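Local coordinates for protein tail lysozyme, putative (Geobacter sulfurreducens, PDB 2IA7) that is of unproven function but, as a putative tail lysozyme of the gp25 family, is probably related to phage baseplate wedge proteins, at residues I34-S37 and I38-L42; V79-A82 and L83-W86. One frame throughout, in Å; residues are numbered along the deposited sequence.

Two helices that follow each other in the chain are each sampled here over about two turns: contact 1 takes all but the first turn of helix 30-42, contact 2 the C-terminal end of helix 69-86. Their centres lie 10 Å apart, and the two meet directly. The CD1 of Ile41 comes within 3.6 Å of the CB of Trp86, and the CD2 of Leu83 stands 3.9 Å from both the CD2 of Leu42 and the CG2 of Ile38. Apolar side chains of both helices also touch strand 106-115, the middle one of three in an antiparallel sheet, so both helices pack on this sheet. No ligand marks an active site here.

Contact 1: I34-S37 and I38-L42; sequences IAES and IRIIL
With its CG1 folded back beside the backbone N (chi1 -69°), Ile38 brings CD1 to the CG2 of Ile34 one turn earlier, at 4.1 Å, and the two branched chains cross at a slant. Arg39 leaves its backbone in the same sense but bends at chi3 (-62°), which curls the guanidinium back over the preceding turn. One face of that group lies over the carbonyl O of Ala35 and the CA of Glu36, both toward its rim, while NH1 approaches the CB of Ala35 to 3.6 Å. At the edge of the guanidinium, in its plane, a water accepts from NH2 (3.1 Å from NH2 to the water O) and donates to the OE2 of Glu36. The opposite charges are therefore joined through water, with 4.9 Å between NH2 of Arg39 and OE2 of Glu36. Beneath these side chains runs the i to i+4 ladder of an alpha-helix, its bond from Ile41 N to Ser37 O measuring 2.8 Å at 168°. The helix is amphipathic: Ile34 and Ile38 both rest on Tyr113 of strand 106-115, whereas Glu36 and Arg39 are exposed. Ile40 crosses the stem of Glu36, CD1 to CG at 4.0 Å. On another flank the CD1 of Ile41 neighbours Ser37, whose OG, in one of two modelled conformers, is hydrogen-bonded to Glu87 just beyond helix 69-86.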
loop_
_atom_site.group_PDB
_atom_site.type_symbol
_atom_site.label_atom_id
_atom_site.label_comp_id
_atom_site.label_asym_id
_atom_site.label_seq_id
_atom_site.Cartn_x
_atom_site.Cartn_y
_atom_site.Cartn_z
ATOM N N ILE A 34 3.228 -1.798 12.477
ATOM C CA ILE A 34 3.548 -1.045 11.265
ATOM C C ILE A 34 3.150 -1.812 10.025
ATOM O O ILE A 34 2.541 -1.258 9.100
ATOM C CB ILE A 34 5.039 -0.680 11.252
ATOM C CG1 ILE A 34 5.270 0.425 12.276
ATOM C CG2 ILE A 34 5.485 -0.222 9.839
ATOM C CD1 ILE A 34 6.750 0.667 12.541
ATOM N N ALA A 35 3.498 -3.106 9.960
ATOM C CA ALA A 35 3.126 -3.921 8.804
ATOM C C ALA A 35 1.610 -3.985 8.643
ATOM O O ALA A 35 1.077 -3.764 7.559
ATOM C CB ALA A 35 3.702 -5.314 8.919
ATOM N N GLU A 36 0.914 -4.147 9.764
ATOM C CA GLU A 36 -0.546 -4.136 9.746
ATOM C C GLU A 36 -1.108 -2.786 9.300
ATOM O O GLU A 36 -2.041 -2.724 8.529
ATOM C CB GLU A 36 -1.066 -4.527 11.117
ATOM C CG GLU A 36 -2.548 -4.697 11.181
ATOM C CD GLU A 36 -2.995 -5.072 12.575
ATOM O OE1 GLU A 36 -3.176 -4.160 13.380
ATOM O OE2 GLU A 36 -3.129 -6.278 12.854
ATOM N N SER A 37 -0.530 -1.723 9.822
ATOM C CA SER A 37 -0.914 -0.359 9.455
ATOM C C SER A 37 -0.769 -0.092 7.937
ATOM O O SER A 37 -1.686 0.431 7.299
ATOM C CB SER A 37 -0.096 0.674 10.238
ATOM O OG SER A 37 -0.401 1.982 9.762
ATOM N N ILE A 38 0.361 -0.489 7.370
ATOM C CA ILE A 38 0.576 -0.426 5.946
ATOM C C ILE A 38 -0.558 -1.139 5.198
ATOM O O ILE A 38 -1.171 -0.564 4.293
ATOM C CB ILE A 38 1.919 -1.015 5.511
ATOM C CG1 ILE A 38 3.057 -0.106 6.009
ATOM C CG2 ILE A 38 2.008 -1.084 4.006
ATOM C CD1 ILE A 38 4.449 -0.783 5.912
ATOM N N ARG A 39 -0.900 -2.314 5.640
ATOM C CA ARG A 39 -1.962 -3.048 4.971
ATOM C C ARG A 39 -3.309 -2.385 5.110
ATOM O O ARG A 39 -4.129 -2.433 4.202
ATOM C CB ARG A 39 -2.007 -4.498 5.454
ATOM C CG ARG A 39 -0.752 -5.300 5.116
ATOM C CD ARG A 39 -0.833 -6.763 5.528
ATOM N NE ARG A 39 -0.975 -7.053 6.960
ATOM C CZ ARG A 39 0.010 -7.349 7.819
ATOM N NH1 ARG A 39 1.265 -7.524 7.437
ATOM N NH2 ARG A 39 -0.327 -7.640 9.068
ATOM N N ILE A 40 -3.593 -1.840 6.295
ATOM C CA ILE A 40 -4.840 -1.090 6.528
ATOM C C ILE A 40 -4.938 0.104 5.627
ATOM O O ILE A 40 -5.952 0.318 4.978
ATOM C CB ILE A 40 -4.991 -0.666 7.991
ATOM C CG1 ILE A 40 -5.194 -1.889 8.892
ATOM C CG2 ILE A 40 -6.132 0.275 8.195
ATOM C CD1 ILE A 40 -4.951 -1.597 10.366
ATOM N N ILE A 41 -3.879 0.882 5.569
ATOM C CA ILE A 41 -3.888 2.086 4.759
ATOM C C ILE A 41 -4.134 1.816 3.290
ATOM O O ILE A 41 -4.981 2.434 2.669
ATOM C CB ILE A 41 -2.557 2.870 4.918
ATOM C CG1 ILE A 41 -2.409 3.360 6.348
ATOM C CG2 ILE A 41 -2.465 4.037 3.903
ATOM C CD1 ILE A 41 -0.986 3.594 6.756
ATOM N N LEU A 42 -3.413 0.828 2.732
ATOM C CA LEU A 42 -3.495 0.534 1.281
ATOM C C LEU A 42 -4.868 -0.111 0.961
ATOM O O LEU A 42 -5.391 0.041 -0.133
ATOM C CB LEU A 42 -2.333 -0.301 0.797
ATOM C CG LEU A 42 -0.943 0.302 1.011
ATOM C CD1 LEU A 42 0.150 -0.589 0.434
ATOM C CD2 LEU A 42 -0.927 1.748 0.442
HETATM O O HOH W 1 -2.609 -8.408 11.061
#

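Contact 2: V79-A82 and L83-W86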
loop_
_atom_site.group_PDB
_atom_site.type_symbol
_atom_site.label_atom_id
_atom_site.label_comp_id
_atom_site.label_asym_id
_atom_site.label_seq_id
_atom_site.Cartn_x
_atom_site.Cartn_y
_atom_site.Cartn_z
ATOM N N VAL A 79 0.627 4.815 -3.656
ATOM C CA VAL A 79 0.985 4.041 -2.476
ATOM C C VAL A 79 1.955 4.861 -1.638
ATOM O O VAL A 79 1.791 4.962 -0.416
ATOM C CB VAL A 79 1.598 2.730 -2.916
ATOM C CG1 VAL A 79 2.303 2.023 -1.776
ATOM C CG2 VAL A 79 0.517 1.832 -3.589
ATOM N N LYS A 80 2.953 5.471 -2.270
ATOM C CA LYS A 80 3.938 6.224 -1.520
ATOM C C LYS A 80 3.206 7.311 -0.744
ATOM O O LYS A 80 3.449 7.521 0.458
ATOM C CB LYS A 80 4.934 6.921 -2.445
ATOM C CG LYS A 80 5.960 5.999 -3.088
ATOM C CD LYS A 80 6.797 6.801 -4.112
ATOM C CE LYS A 80 7.646 5.896 -4.979
ATOM N NZ LYS A 80 8.404 6.742 -5.938
ATOM N N GLU A 81 2.381 8.099 -1.444
ATOM C CA GLU A 81 1.765 9.235 -0.771
ATOM C C GLU A 81 0.895 8.846 0.411
ATOM O O GLU A 81 0.898 9.509 1.441
ATOM C CB GLU A 81 0.981 10.067 -1.752
ATOM C CG GLU A 81 1.811 10.797 -2.765
ATOM C CD GLU A 81 2.756 11.887 -2.242
ATOM O OE1 GLU A 81 2.858 12.249 -1.040
ATOM O OE2 GLU A 81 3.447 12.454 -3.124
ATOM N N ALA A 82 0.156 7.774 0.278
ATOM C CA ALA A 82 -0.685 7.275 1.360
ATOM C C ALA A 82 0.122 6.837 2.556
ATOM O O ALA A 82 -0.253 7.137 3.695
ATOM C CB ALA A 82 -1.571 6.154 0.844
ATOM N N LEU A 83 1.240 6.151 2.336
ATOM C CA LEU A 83 2.134 5.707 3.424
ATOM C C LEU A 83 2.887 6.815 4.131
ATOM O O LEU A 83 3.088 6.794 5.353
ATOM C CB LEU A 83 3.037 4.568 2.946
ATOM C CG LEU A 83 2.275 3.313 2.482
ATOM C CD1 LEU A 83 3.269 2.197 2.101
ATOM C CD2 LEU A 83 1.312 2.737 3.497
ATOM N N ILE A 84 3.289 7.804 3.346
ATOM C CA ILE A 84 3.944 9.005 3.904
ATOM C C ILE A 84 3.010 9.778 4.793
ATOM O O ILE A 84 3.378 10.194 5.865
ATOM C CB ILE A 84 4.463 9.896 2.793
ATOM C CG1 ILE A 84 5.638 9.198 2.138
ATOM C CG2 ILE A 84 4.853 11.297 3.326
ATOM C CD1 ILE A 84 6.072 9.865 0.846
ATOM N N LEU A 85 1.780 9.956 4.351
ATOM C CA LEU A 85 0.791 10.657 5.125
ATOM C C LEU A 85 0.377 9.873 6.368
ATOM O O LEU A 85 0.273 10.484 7.450
ATOM C CB LEU A 85 -0.409 10.950 4.253
ATOM C CG LEU A 85 -1.514 11.777 4.886
ATOM C CD1 LEU A 85 -1.012 13.125 5.419
ATOM C CD2 LEU A 85 -2.608 11.986 3.843
ATOM N N TRP A 86 0.060 8.590 6.265
ATOM C CA TRP A 86 -0.615 7.861 7.343
ATOM C C TRP A 86 0.280 6.941 8.150
ATOM O O TRP A 86 -0.174 6.436 9.162
ATOM C CB TRP A 86 -1.794 7.085 6.760
ATOM C CG TRP A 86 -2.817 7.996 6.192
ATOM C CD1 TRP A 86 -3.148 8.157 4.890
ATOM C CD2 TRP A 86 -3.628 8.928 6.930
ATOM N NE1 TRP A 86 -4.148 9.131 4.764
ATOM C CE2 TRP A 86 -4.450 9.596 6.007
ATOM C CE3 TRP A 86 -3.762 9.219 8.297
ATOM C CZ2 TRP A 86 -5.360 10.579 6.393
ATOM C CZ3 TRP A 86 -4.681 10.181 8.673
ATOM C CH2 TRP A 86 -5.465 10.838 7.723
#
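Ile84 N donates a hydrogen bond to Lys80 O over 2.9 Å, and Leu83 N reaches Val79 O in the same way, the angle at hydrogen being 164°. Two further rungs complete the run, Leu85 N to Glu81 O at 3.1 Å and Trp86 N to Ala82 O at 3.0 Å; the Trp86 bond is the most bent of the four, at 151°. This is the last part of helix 69-86, an alpha-helix that ends at Trp86, with one flank buried against helix 30-42 and strand 106-115 while Glu81, Ile84 and Leu85 are exposed. On the buried flank Val79 and Leu83 lie side by side and point the same way, CG1 to CD1 at 4.0 Å, each also touching Ile111. The CG1 of Val79 stands opposite the backbone N (chi1 166°), on the side from which it can meet Leu83. Cutting Leu83 back to an alanine would probably open a gap beside Val79 and take away one apolar neighbour of Ile38 and of Leu42. Toward the helix end, the CD1 of Trp86 passes 3.3 Å from the O of Ala82, and one face of the indole carries the CG of Leu85 near its rim. That same indole meets Phe55 edge-to-face.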